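Local structure of putative translational inhibitor protein (Yersinia pestis, 5V4D) at residues D92-Y97 and I102-S107; N59-L64 and T69-I74; G42-V45 and K51-R54; T77-T82 and S88-I93; K10-A15 and S32-I37. The protein is of unknown function but belongs to the conserved Rid (YjgF-like) family, and so may act as an enamine/imine deaminase. All blocks are in the same frame, centred on the assembly; numbering follows the deposited sequence. Where two conformers were deposited one is given.

Contact 1: D92-Y97 and I102-S107; sequences DIYADY and IFPARS. With CA (calcium ion), chain H; ACY (acetic acid), chain G.
A buried cation-pi contact between Tyr94 and Arg106 joins helix 87-98 to strand 105-110, the last two elements of a beta-alpha-beta unit. The guanidinium lies over one face of the phenol ring, with Arg106 CZ 5.0 Å from the ring centroid and 21° off the ring normal. The two flat groups are steeply tilted, their planes 66° apart, and NH1 comes lowest, above the CD2-CE2 side of the ring. Because CG of Arg106 is anti to the backbone N (chi1 -163°) and the chain bends at chi3, the methylene CD passes beside the phenol end, 3.5 Å from Tyr94 OH, before the guanidinium turns back along the ring. That hydroxyl is hydrogen-bonded to Thr77 OG1 of the adjoining strand and also donates to water 1, in the ring plane and 2.6 Å from Tyr94 OH, which donates in turn to Pro104 O. At its edge, near its own plane, the guanidinium meets an acetate, probably from the crystallisation liquor: Arg106 NE donates to OXT at 2.8 Å, with NH2 adding a weak bond, while NH1 is hydrogen-bonded to Asn91 OD1. On the outer surface of the helix, Asp92 binds a calcium ion through both O and OD1 (2.3 Å for OD1), joined by Asp96 OD1 and water 2. Backbone N of Arg106 is bonded to Ser32 OG of a second subunit, so the arginine stands at a subunit interface. With its guanidinium held by ring, amide and acetate, Arg106 presents an anion-binding edge, consistent with a pocket for a carboxylate, as in Rid relatives.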
# COMPACT_ATOMS: atom_id res chain seq x y z
N ASP A 92 -9.28 -16.22 9.86
CA ASP A 92 -9.95 -17.52 9.82
C ASP A 92 -10.77 -17.66 8.54
O ASP A 92 -10.83 -18.76 7.95
CB ASP A 92 -10.83 -17.66 11.05
CG ASP A 92 -11.07 -19.10 11.45
OD1 ASP A 92 -10.60 -20.05 10.73
OD2 ASP A 92 -11.76 -19.24 12.48
N ILE A 93 -11.40 -16.57 8.09
CA ILE A 93 -12.23 -16.61 6.88
C ILE A 93 -11.40 -16.38 5.62
O ILE A 93 -11.66 -16.97 4.56
CB ILE A 93 -13.34 -15.56 7.03
CG1 ILE A 93 -14.28 -15.95 8.19
CG2 ILE A 93 -14.12 -15.34 5.68
CD1 ILE A 93 -15.20 -14.81 8.65
N TYR A 94 -10.46 -15.45 5.69
CA TYR A 94 -9.55 -15.21 4.58
C TYR A 94 -8.85 -16.49 4.17
O TYR A 94 -8.68 -16.77 2.97
CB TYR A 94 -8.57 -14.13 5.03
CG TYR A 94 -7.49 -13.67 4.09
CD1 TYR A 94 -7.56 -12.39 3.53
CD2 TYR A 94 -6.33 -14.43 3.90
CE1 TYR A 94 -6.54 -11.92 2.72
CE2 TYR A 94 -5.31 -13.96 3.09
CZ TYR A 94 -5.43 -12.71 2.52
OH TYR A 94 -4.40 -12.25 1.71
N ALA A 95 -8.44 -17.30 5.14
CA ALA A 95 -7.79 -18.57 4.84
C ALA A 95 -8.71 -19.50 4.06
O ALA A 95 -8.26 -20.18 3.14
CB ALA A 95 -7.35 -19.25 6.14
N ASP A 96 -9.99 -19.55 4.45
CA ASP A 96 -10.97 -20.37 3.74
C ASP A 96 -11.00 -19.98 2.27
O ASP A 96 -11.01 -20.85 1.39
CB ASP A 96 -12.36 -20.19 4.34
CG ASP A 96 -12.46 -20.58 5.83
OD1 ASP A 96 -11.53 -21.18 6.40
OD2 ASP A 96 -13.54 -20.23 6.39
N TYR A 97 -11.05 -18.68 2.01
CA TYR A 97 -11.14 -18.19 0.63
C TYR A 97 -9.92 -18.60 -0.17
O TYR A 97 -10.03 -19.00 -1.34
CB TYR A 97 -11.25 -16.65 0.66
CG TYR A 97 -11.35 -16.02 -0.70
CD1 TYR A 97 -12.50 -16.20 -1.49
CD2 TYR A 97 -10.31 -15.23 -1.20
CE1 TYR A 97 -12.60 -15.61 -2.76
CE2 TYR A 97 -10.40 -14.62 -2.43
CZ TYR A 97 -11.55 -14.82 -3.22
OH TYR A 97 -11.61 -14.24 -4.47
N ILE A 102 -1.43 -20.85 -3.50
CA ILE A 102 -0.24 -20.27 -2.90
C ILE A 102 -0.62 -18.93 -2.27
O ILE A 102 -1.05 -18.00 -2.97
CB ILE A 102 0.87 -20.08 -3.93
CG1 ILE A 102 1.31 -21.43 -4.51
CG2 ILE A 102 2.06 -19.41 -3.25
CD1 ILE A 102 2.40 -21.24 -5.58
N PHE A 103 -0.51 -18.83 -0.95
CA PHE A 103 -1.11 -17.68 -0.28
C PHE A 103 -0.41 -16.42 -0.74
O PHE A 103 0.83 -16.38 -0.83
CB PHE A 103 -0.96 -17.75 1.24
CG PHE A 103 -1.72 -18.87 1.91
CD1 PHE A 103 -2.99 -19.22 1.55
CD2 PHE A 103 -1.13 -19.56 2.96
CE1 PHE A 103 -3.68 -20.22 2.21
CE2 PHE A 103 -1.82 -20.54 3.61
CZ PHE A 103 -3.07 -20.88 3.24
N PRO A 104 -1.15 -15.34 -0.97
CA PRO A 104 -0.50 -14.09 -1.37
C PRO A 104 0.43 -13.58 -0.28
O PRO A 104 0.26 -13.86 0.92
CB PRO A 104 -1.68 -13.14 -1.57
CG PRO A 104 -2.85 -14.06 -1.91
CD PRO A 104 -2.63 -15.26 -1.02
N ALA A 105 1.41 -12.77 -0.69
CA ALA A 105 2.08 -11.89 0.27
C ALA A 105 1.06 -10.91 0.86
O ALA A 105 -0.01 -10.68 0.30
CB ALA A 105 3.21 -11.13 -0.43
N ARG A 106 1.38 -10.33 2.03
CA ARG A 106 0.32 -9.61 2.75
C ARG A 106 0.93 -8.63 3.73
O ARG A 106 2.03 -8.84 4.23
CB ARG A 106 -0.56 -10.58 3.53
CG ARG A 106 -1.87 -9.92 3.93
CD ARG A 106 -2.77 -11.01 4.49
NE ARG A 106 -2.29 -11.36 5.83
CZ ARG A 106 -2.93 -12.15 6.67
NH1 ARG A 106 -4.09 -12.71 6.31
NH2 ARG A 106 -2.40 -12.37 7.86
N SER A 107 0.23 -7.52 3.95
CA SER A 107 0.45 -6.68 5.14
C SER A 107 -0.89 -6.44 5.81
O SER A 107 -1.90 -6.30 5.14
CB SER A 107 1.09 -5.34 4.76
OG SER A 107 2.39 -5.58 4.18
CA CA H . -11.05 -21.14 8.72
C ACY G . 0.67 -9.41 7.69
O ACY G . 0.95 -8.47 8.49
OXT ACY G . -0.49 -9.72 7.27
CH3 ACY G . 1.82 -10.22 7.15
O HOH W 1 -2.24 -13.72 2.03
O HOH W 2 -13.32 -20.46 9.04

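Contact 2: N59-L64 and T69-I74; sequences NIDAVL and TTKDKI
The C-terminal part of helix 49-66 and the connection that leads from it into strand 74-81 close on each other around Leu64. Its backbone oxygen accepts a hydrogen bond from Thr69 N at 3.0 Å, nearly straight at the hydrogen (166°) although the donor stands above the carbonyl plane. The leucine side chain covers the returning backbone: with CG beside its own N (chi1 -62°), methyl CD1 lies 3.5 Å from Lys71 N, while CD2 meets Thr69 CG2. CD1 also reaches Ile74 CD1 at 3.7 Å, where the chain enters the strand, and Ile60, one helical turn before Leu64, touches the same isoleucine methyl through CG2.

This is the helix-to-strand return of an alpha/beta fold, in which the chain makes a short 3-10 turn at 71-73 before joining the sheet. Ile60 and Ile74 both pack on Val124 of strand 120-127, and Leu64 and Thr69 on Leu29 of strand 28-31.

A polar margin borders this apolar cluster. Asp61 OD1 and Lys71 NZ are 5.4 Å apart and make no direct salt bridge. Water 3 joins OD1 to Lys71 N, water 4 joins it to NZ, and OD1 also takes a hydrogen bond from Tyr97 OH. The extended lysine chain carries NZ to Tyr97 O, and the same residue makes a cation-pi contact with the Tyr97 ring.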
# COMPACT_ATOMS: atom_id res chain seq x y z
N ASN A 59 -16.81 -9.67 -2.79
CA ASN A 59 -16.69 -8.53 -3.69
C ASN A 59 -15.40 -8.60 -4.49
O ASN A 59 -15.40 -8.36 -5.70
CB ASN A 59 -16.74 -7.21 -2.89
CG ASN A 59 -18.10 -6.96 -2.27
OD1 ASN A 59 -19.07 -7.62 -2.61
ND2 ASN A 59 -18.19 -5.98 -1.36
N ILE A 60 -14.30 -8.97 -3.84
CA ILE A 60 -13.04 -9.19 -4.55
C ILE A 60 -13.20 -10.28 -5.60
O ILE A 60 -12.77 -10.11 -6.73
CB ILE A 60 -11.92 -9.55 -3.56
CG1 ILE A 60 -11.53 -8.33 -2.72
CG2 ILE A 60 -10.69 -10.17 -4.32
CD1 ILE A 60 -10.67 -8.69 -1.45
N ASP A 61 -13.81 -11.40 -5.24
CA ASP A 61 -13.97 -12.48 -6.20
C ASP A 61 -14.72 -11.99 -7.44
O ASP A 61 -14.34 -12.34 -8.57
CB ASP A 61 -14.70 -13.65 -5.53
CG ASP A 61 -14.48 -14.93 -6.27
OD1 ASP A 61 -13.35 -15.44 -6.17
OD2 ASP A 61 -15.45 -15.45 -6.88
N ALA A 62 -15.78 -11.19 -7.26
CA ALA A 62 -16.52 -10.69 -8.42
C ALA A 62 -15.64 -9.87 -9.36
O ALA A 62 -15.81 -9.93 -10.59
CB ALA A 62 -17.72 -9.84 -7.96
N VAL A 63 -14.74 -9.06 -8.79
CA VAL A 63 -13.85 -8.24 -9.60
C VAL A 63 -12.88 -9.13 -10.37
O VAL A 63 -12.69 -8.96 -11.58
CB VAL A 63 -13.11 -7.25 -8.69
CG1 VAL A 63 -11.98 -6.54 -9.49
CG2 VAL A 63 -14.13 -6.28 -8.14
N LEU A 64 -12.32 -10.15 -9.70
CA LEU A 64 -11.42 -11.07 -10.38
C LEU A 64 -12.12 -11.76 -11.54
O LEU A 64 -11.57 -11.85 -12.64
CB LEU A 64 -10.94 -12.13 -9.39
CG LEU A 64 -10.15 -11.59 -8.20
CD1 LEU A 64 -9.79 -12.77 -7.28
CD2 LEU A 64 -8.92 -10.81 -8.68
N THR A 69 -9.83 -13.57 -14.36
CA THR A 69 -8.76 -14.20 -13.59
C THR A 69 -9.39 -14.81 -12.33
O THR A 69 -10.63 -14.88 -12.25
CB THR A 69 -7.64 -13.21 -13.29
OG1 THR A 69 -6.51 -13.94 -12.75
CG2 THR A 69 -8.05 -12.15 -12.29
N THR A 70 -8.57 -15.29 -11.39
CA THR A 70 -9.10 -15.98 -10.21
C THR A 70 -8.23 -15.67 -9.02
O THR A 70 -7.13 -15.12 -9.15
CB THR A 70 -9.14 -17.50 -10.36
OG1 THR A 70 -7.81 -17.98 -10.51
CG2 THR A 70 -10.01 -17.98 -11.55
N LYS A 71 -8.74 -16.04 -7.84
CA LYS A 71 -8.03 -15.79 -6.59
C LYS A 71 -6.67 -16.48 -6.55
O LYS A 71 -5.79 -16.00 -5.84
CB LYS A 71 -8.90 -16.22 -5.41
CG LYS A 71 -9.17 -17.70 -5.33
CD LYS A 71 -10.40 -17.95 -4.43
CE LYS A 71 -10.71 -19.44 -4.34
NZ LYS A 71 -11.82 -19.75 -3.36
N ASP A 72 -6.49 -17.56 -7.31
CA ASP A 72 -5.20 -18.24 -7.38
C ASP A 72 -4.09 -17.33 -7.88
O ASP A 72 -2.91 -17.58 -7.58
CB ASP A 72 -5.29 -19.48 -8.27
CG ASP A 72 -4.02 -20.32 -8.25
OD1 ASP A 72 -3.34 -20.42 -9.30
OD2 ASP A 72 -3.70 -20.85 -7.17
N LYS A 73 -4.43 -16.28 -8.63
CA LYS A 73 -3.46 -15.36 -9.23
C LYS A 73 -3.15 -14.14 -8.38
O LYS A 73 -2.32 -13.32 -8.79
CB LYS A 73 -3.96 -14.87 -10.59
CG LYS A 73 -4.18 -15.98 -11.61
CD LYS A 73 -2.95 -16.82 -11.74
CE LYS A 73 -3.18 -17.90 -12.80
NZ LYS A 73 -3.45 -17.28 -14.13
N ILE A 74 -3.75 -14.00 -7.19
CA ILE A 74 -3.47 -12.85 -6.34
C ILE A 74 -2.06 -12.97 -5.81
O ILE A 74 -1.65 -14.03 -5.32
CB ILE A 74 -4.51 -12.72 -5.21
CG1 ILE A 74 -5.85 -12.31 -5.85
CG2 ILE A 74 -4.06 -11.63 -4.17
CD1 ILE A 74 -7.04 -12.28 -4.83
O HOH W 3 -11.49 -16.63 -7.92
O HOH W 4 -13.99 -18.29 -4.91

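Contact 3: G42-V45 and K51-R54; sequences GDLV and KQTR
The irregular 42-45 segment runs past the first turns of helix 49-66, coming nearest where the CA atoms of Val45 and Gln52 are 6.3 Å apart, and no hydrogen bond links the two segments. Val45 carries the contact. Its CB points at the helix, and with CG2 set between the backbone N and the carbonyl carbon, this methyl lies 3.6 Å from Gln52 CG and 4.1 Å from Lys51 O. The valine and glutamine side chains run past each other in opposite senses, the long methylene part of Gln52 lying against the branched valine. Beyond CG the glutamine is extended (chi2 -163°), which takes its amide out toward the loop. There NE2 comes to 4.0 Å from Leu44 CD2 and to 3.6 Å from Val45 O, the latter without a hydrogen bond. The amide is instead held through both ends: NE2 donates to Glu46 O and OE1 accepts from Leu119 N, which would fix the rotation of the group and tie the loop and the helix to Leu119, just before strand 120-127. The Lys51 side chain leads away to a salt bridge with Glu46. Leu44, Val45 and Gln52 all pack on Pro36, and Val45 is also backbone-bonded to it. The arrangement is a connecting loop folded back over the N-terminal part of the helix it leads into, within the long link between strand 28-31 and helix 49-66 of this YjgF-like fold.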
# COMPACT_ATOMS: atom_id res chain seq x y z
N GLY A 42 -26.33 -1.81 -2.05
CA GLY A 42 -25.48 -0.66 -1.79
C GLY A 42 -25.26 -0.35 -0.33
O GLY A 42 -24.53 0.60 -0.03
N ASP A 43 -25.81 -1.17 0.59
CA ASP A 43 -25.65 -1.00 2.03
C ASP A 43 -24.44 -1.74 2.57
O ASP A 43 -24.13 -2.86 2.13
CB ASP A 43 -26.88 -1.53 2.78
CG ASP A 43 -28.06 -0.61 2.71
OD1 ASP A 43 -27.90 0.56 2.28
OD2 ASP A 43 -29.13 -1.08 3.13
N LEU A 44 -23.79 -1.15 3.59
CA LEU A 44 -22.83 -1.88 4.40
C LEU A 44 -23.55 -2.99 5.15
O LEU A 44 -24.65 -2.79 5.68
CB LEU A 44 -22.14 -0.92 5.39
CG LEU A 44 -20.92 -1.44 6.10
CD1 LEU A 44 -19.76 -1.43 5.16
CD2 LEU A 44 -20.66 -0.58 7.35
N VAL A 45 -22.92 -4.16 5.21
CA VAL A 45 -23.53 -5.23 5.96
C VAL A 45 -23.40 -4.97 7.47
O VAL A 45 -22.80 -3.96 7.90
CB VAL A 45 -22.97 -6.60 5.53
CG1 VAL A 45 -23.10 -6.78 3.99
CG2 VAL A 45 -21.53 -6.79 5.92
N LYS A 51 -19.08 -11.43 9.17
CA LYS A 51 -19.95 -11.15 8.02
C LYS A 51 -19.30 -10.15 7.07
O LYS A 51 -19.39 -10.30 5.83
CB LYS A 51 -21.30 -10.63 8.51
CG LYS A 51 -22.14 -11.73 9.15
CD LYS A 51 -23.40 -11.15 9.75
CE LYS A 51 -24.22 -12.24 10.47
NZ LYS A 51 -25.41 -11.60 11.11
N GLN A 52 -18.59 -9.16 7.63
CA GLN A 52 -17.98 -8.14 6.77
C GLN A 52 -16.81 -8.70 5.99
O GLN A 52 -16.65 -8.38 4.80
CB GLN A 52 -17.55 -6.91 7.59
CG GLN A 52 -18.75 -6.13 8.13
CD GLN A 52 -18.40 -4.73 8.57
OE1 GLN A 52 -17.25 -4.30 8.51
NE2 GLN A 52 -19.42 -3.99 8.99
N THR A 53 -15.99 -9.57 6.61
CA THR A 53 -14.90 -10.20 5.88
C THR A 53 -15.43 -11.05 4.74
O THR A 53 -14.88 -11.01 3.64
CB THR A 53 -14.06 -11.06 6.83
OG1 THR A 53 -13.50 -10.24 7.87
CG2 THR A 53 -12.92 -11.66 6.07
N ARG A 54 -16.51 -11.80 4.99
CA ARG A 54 -17.11 -12.61 3.94
C ARG A 54 -17.56 -11.74 2.78
O ARG A 54 -17.29 -12.07 1.61
CB ARG A 54 -18.29 -13.41 4.48
CG ARG A 54 -17.89 -14.47 5.46
CD ARG A 54 -19.11 -15.31 5.83
NE ARG A 54 -18.73 -16.22 6.91
CZ ARG A 54 -17.97 -17.32 6.75
NH1 ARG A 54 -17.52 -17.68 5.57
NH2 ARG A 54 -17.66 -18.06 7.81

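Contact 4: T77-T82 and S88-I93; sequences TTIFIT and SQVNDI. With CA (calcium ion), chain H.
A single valine carries the helix side of this contact: Val90 meets two isoleucines of the strand with its two methyl groups, although the nearest CA atoms, those of Ile81 and Val90, stay 9.0 Å apart. The segments belong to the beta-alpha-beta unit of strand 74-81, helix 87-98 and strand 105-110, and here the helix packs on the sheet face to which Ile79 and Ile81 point. No hydrogen bond crosses, so the contact is purely apolar and buried. Ile79 and Val90 reach toward each other tip to tip. The valine holds CG1 anti to the backbone N (chi1 169°), which directs CG1 to Ile79 CD1 at 4.1 Å and leaves CG2 for Ile81. The neighbouring strand 120-127 widens the apolar surface, with Ile122 against Ile79 and Val120 against Ile81, and Val90 is also packed by Ile49 and Thr53 of helix 49-66. The valine is therefore wedged between the sheet and the neighbouring helix. Ile79 also touches Arg106 of strand 105-110, which binds the acetate, so the apolar contact borders that anion site. Away from the strand the same helix turn has a quite different character: Asp92, two residues after Val90, faces outward and binds calcium. Within the packed interface itself, the second methyl contact runs from Ile81 CG2 to Val90 CG2, at 4.2 Å.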
# COMPACT_ATOMS: atom_id res chain seq x y z
N THR A 77 -1.77 -8.71 -0.98
CA THR A 77 -2.94 -8.03 -0.44
C THR A 77 -2.50 -7.14 0.72
O THR A 77 -1.43 -7.34 1.30
CB THR A 77 -4.02 -9.00 0.08
OG1 THR A 77 -3.55 -9.63 1.29
CG2 THR A 77 -4.33 -10.09 -0.93
N THR A 78 -3.34 -6.15 1.04
CA THR A 78 -3.21 -5.39 2.29
C THR A 78 -4.54 -5.44 3.00
O THR A 78 -5.59 -5.20 2.38
CB THR A 78 -2.80 -3.93 2.02
OG1 THR A 78 -1.56 -3.94 1.32
CG2 THR A 78 -2.66 -3.13 3.30
N ILE A 79 -4.51 -5.78 4.27
CA ILE A 79 -5.70 -5.75 5.11
C ILE A 79 -5.63 -4.51 6.00
O ILE A 79 -4.73 -4.39 6.83
CB ILE A 79 -5.78 -7.03 5.96
CG1 ILE A 79 -5.89 -8.25 5.05
CG2 ILE A 79 -7.01 -6.96 6.94
CD1 ILE A 79 -5.89 -9.59 5.84
N PHE A 80 -6.65 -3.65 5.86
CA PHE A 80 -6.84 -2.48 6.73
C PHE A 80 -7.97 -2.84 7.67
O PHE A 80 -9.09 -3.15 7.22
CB PHE A 80 -7.19 -1.23 5.91
CG PHE A 80 -6.17 -0.87 4.84
CD1 PHE A 80 -4.97 -0.25 5.16
CD2 PHE A 80 -6.47 -1.07 3.52
CE1 PHE A 80 -4.07 0.14 4.13
CE2 PHE A 80 -5.56 -0.68 2.52
CZ PHE A 80 -4.41 -0.10 2.83
N ILE A 81 -7.69 -2.89 8.98
CA ILE A 81 -8.74 -3.21 9.93
C ILE A 81 -8.79 -2.14 11.00
O ILE A 81 -7.77 -1.54 11.36
CB ILE A 81 -8.57 -4.61 10.58
CG1 ILE A 81 -7.13 -4.86 11.05
CG2 ILE A 81 -9.03 -5.68 9.63
CD1 ILE A 81 -7.04 -6.10 11.92
N THR A 82 -9.99 -1.90 11.53
CA THR A 82 -10.12 -0.85 12.54
C THR A 82 -9.75 -1.32 13.94
O THR A 82 -9.60 -0.49 14.84
CB THR A 82 -11.53 -0.25 12.56
OG1 THR A 82 -12.53 -1.26 12.87
CG2 THR A 82 -11.87 0.46 11.24
N SER A 88 -7.61 -12.19 13.98
CA SER A 88 -7.78 -13.64 13.90
C SER A 88 -9.09 -14.02 13.22
O SER A 88 -9.12 -14.95 12.39
CB SER A 88 -7.72 -14.24 15.29
OG SER A 88 -6.35 -14.19 15.68
N GLN A 89 -10.18 -13.32 13.54
CA GLN A 89 -11.44 -13.63 12.88
C GLN A 89 -11.38 -13.34 11.39
O GLN A 89 -11.96 -14.08 10.59
CB GLN A 89 -12.58 -12.84 13.52
CG GLN A 89 -12.98 -13.47 14.85
CD GLN A 89 -13.85 -12.52 15.65
OE1 GLN A 89 -13.34 -11.58 16.31
NE2 GLN A 89 -15.15 -12.74 15.58
N VAL A 90 -10.68 -12.27 10.99
CA VAL A 90 -10.48 -12.03 9.56
C VAL A 90 -9.69 -13.17 8.95
O VAL A 90 -10.06 -13.70 7.90
CB VAL A 90 -9.78 -10.68 9.33
CG1 VAL A 90 -9.33 -10.52 7.86
CG2 VAL A 90 -10.75 -9.51 9.75
N ASN A 91 -8.55 -13.51 9.58
CA ASN A 91 -7.67 -14.57 9.06
C ASN A 91 -8.41 -15.88 8.89
O ASN A 91 -8.17 -16.62 7.92
CB ASN A 91 -6.47 -14.77 10.01
CG ASN A 91 -5.45 -13.68 9.89
OD1 ASN A 91 -5.36 -13.04 8.87
ND2 ASN A 91 -4.66 -13.46 10.95
N ASP A 92 -9.28 -16.22 9.86
CA ASP A 92 -9.95 -17.52 9.82
C ASP A 92 -10.77 -17.66 8.54
O ASP A 92 -10.83 -18.76 7.95
CB ASP A 92 -10.83 -17.66 11.05
CG ASP A 92 -11.07 -19.10 11.45
OD1 ASP A 92 -10.60 -20.05 10.73
OD2 ASP A 92 -11.76 -19.24 12.48
N ILE A 93 -11.40 -16.57 8.09
CA ILE A 93 -12.23 -16.61 6.88
C ILE A 93 -11.40 -16.38 5.62
O ILE A 93 -11.66 -16.97 4.56
CB ILE A 93 -13.34 -15.56 7.03
CG1 ILE A 93 -14.28 -15.95 8.19
CG2 ILE A 93 -14.12 -15.34 5.68
CD1 ILE A 93 -15.20 -14.81 8.65
CA CA H . -11.05 -21.14 8.72
O HOH W 2 -13.32 -20.46 9.04

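Contact 5: K10-A15 and S32-I37; sequences KNAPSA and SGQIPI
Pro13 packs closely on Ile37 and Gln34, whereas the other flank of the contact is bridged by a water molecule. On the tight side, the proline ring lies across the branched carbon of the isoleucine, with Pro13 CG 3.7 Å from Ile37 CB and 3.6 Å from Ile37 O, while Pro13 CB rests near CG2. Ile37 O is also taken by Asn59 ND2, so the ring packs beside a carbonyl already hydrogen-bonded to the helix. Gln34 comes at the proline from the other direction: bent at chi2 (-63°), it brings OE1 to 3.5 Å from Pro13 CD.

Both segments are irregular, one between strands 5-7 and 22-25 and the other between strand 28-31 and helix 49-66. They meet against helix 49-66 of the alpha/beta fold, where Pro13 and Gln34 both pack on Asn59 and Ala12 touches Val63. Pro36 forms the centre of an inverse gamma turn, just before Ile37.

No direct hydrogen bond joins the segments anywhere; on the looser side water 5 makes the link, donating to Pro13 O at 2.6 Å and accepting from Gln34 NE2 at 3.0 Å. Pro13 O also receives Gln21 NE2. Ala12 CB only approaches the same amide nitrogen of Gln34, at 4.5 Å.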
# COMPACT_ATOMS: atom_id res chain seq x y z
N LYS A 10 -21.45 -5.28 -12.21
CA LYS A 10 -22.51 -5.05 -11.25
C LYS A 10 -22.47 -6.04 -10.08
O LYS A 10 -23.22 -5.85 -9.10
CB LYS A 10 -23.90 -5.12 -11.94
CG LYS A 10 -24.21 -3.94 -12.86
CD LYS A 10 -23.95 -2.60 -12.17
CE LYS A 10 -24.83 -1.49 -12.73
NZ LYS A 10 -24.67 -1.34 -14.20
N ASN A 11 -21.66 -7.10 -10.15
CA ASN A 11 -21.54 -8.02 -9.02
C ASN A 11 -20.57 -7.57 -7.94
O ASN A 11 -20.43 -8.27 -6.93
CB ASN A 11 -21.16 -9.41 -9.52
CG ASN A 11 -22.29 -10.02 -10.34
OD1 ASN A 11 -23.47 -9.83 -10.01
ND2 ASN A 11 -21.93 -10.69 -11.40
N ALA A 12 -19.89 -6.44 -8.10
CA ALA A 12 -19.19 -5.79 -7.01
C ALA A 12 -19.81 -4.43 -6.79
O ALA A 12 -20.49 -3.90 -7.67
CB ALA A 12 -17.68 -5.63 -7.30
N PRO A 13 -19.59 -3.82 -5.62
CA PRO A 13 -20.21 -2.52 -5.32
C PRO A 13 -19.89 -1.48 -6.38
O PRO A 13 -18.75 -1.35 -6.82
CB PRO A 13 -19.58 -2.14 -3.98
CG PRO A 13 -19.34 -3.43 -3.31
CD PRO A 13 -18.87 -4.35 -4.44
N SER A 14 -20.91 -0.68 -6.74
CA SER A 14 -20.63 0.46 -7.59
C SER A 14 -19.68 1.42 -6.89
O SER A 14 -19.76 1.63 -5.68
CB SER A 14 -21.92 1.19 -7.94
OG SER A 14 -22.83 0.28 -8.52
N ALA A 15 -18.79 2.02 -7.65
CA ALA A 15 -17.84 2.97 -7.06
C ALA A 15 -18.59 4.15 -6.40
O ALA A 15 -19.42 4.80 -7.04
CB ALA A 15 -16.87 3.47 -8.14
N SER A 32 -9.26 -1.84 -6.55
CA SER A 32 -9.55 -0.93 -5.45
C SER A 32 -9.76 -1.71 -4.16
O SER A 32 -10.27 -2.84 -4.18
CB SER A 32 -10.80 -0.13 -5.77
OG SER A 32 -10.54 0.79 -6.80
N GLY A 33 -9.41 -1.09 -3.03
CA GLY A 33 -9.80 -1.70 -1.77
C GLY A 33 -11.30 -1.94 -1.70
O GLY A 33 -12.10 -1.04 -2.02
N GLN A 34 -11.68 -3.16 -1.32
CA GLN A 34 -13.08 -3.55 -1.18
C GLN A 34 -13.51 -3.40 0.26
O GLN A 34 -12.81 -3.88 1.17
CB GLN A 34 -13.32 -4.99 -1.62
CG GLN A 34 -13.42 -5.11 -3.14
CD GLN A 34 -14.61 -4.33 -3.66
OE1 GLN A 34 -15.66 -4.20 -2.99
NE2 GLN A 34 -14.45 -3.75 -4.83
N ILE A 35 -14.66 -2.76 0.45
CA ILE A 35 -15.30 -2.68 1.76
C ILE A 35 -16.56 -3.55 1.75
O ILE A 35 -16.99 -4.03 0.69
CB ILE A 35 -15.59 -1.22 2.17
CG1 ILE A 35 -16.36 -0.48 1.10
CG2 ILE A 35 -14.31 -0.47 2.55
CD1 ILE A 35 -17.06 0.82 1.69
N PRO A 36 -17.16 -3.80 2.92
CA PRO A 36 -18.22 -4.81 3.05
C PRO A 36 -19.59 -4.27 2.65
O PRO A 36 -20.57 -4.40 3.40
CB PRO A 36 -18.20 -5.17 4.54
CG PRO A 36 -17.05 -4.49 5.12
CD PRO A 36 -16.63 -3.40 4.24
N ILE A 37 -19.67 -3.72 1.43
CA ILE A 37 -20.93 -3.28 0.84
C ILE A 37 -21.57 -4.46 0.13
O ILE A 37 -20.90 -5.18 -0.62
CB ILE A 37 -20.72 -2.12 -0.14
CG1 ILE A 37 -20.24 -0.87 0.59
CG2 ILE A 37 -22.04 -1.84 -0.95
CD1 ILE A 37 -21.24 -0.35 1.54
O HOH W 5 -16.41 -1.71 -5.73

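In the fold
From the N terminus, contact 5 closes first, bringing the loop after strand 5-7 against the one after strand 28-31 across two intervening strands. The latter loop continues into contact 3, which folds it onto the start of helix 49-66; Val45 N to Pro36 O joins the two. Contact 2 closes the far end of that helix and is tied back to contact 5 through Asn59. Contact 4 then links strand 74-81 to helix 87-98, and contact 1 carries that helix on to strand 105-110. None nests in another; the others follow in series, while contact 1 opens on the segment that closes contact 4, sharing Asp92 and Ile93. Tyr97 joins contact 1 to contact 2, and Thr53 joins contact 3 to contact 4, coupling the two helices.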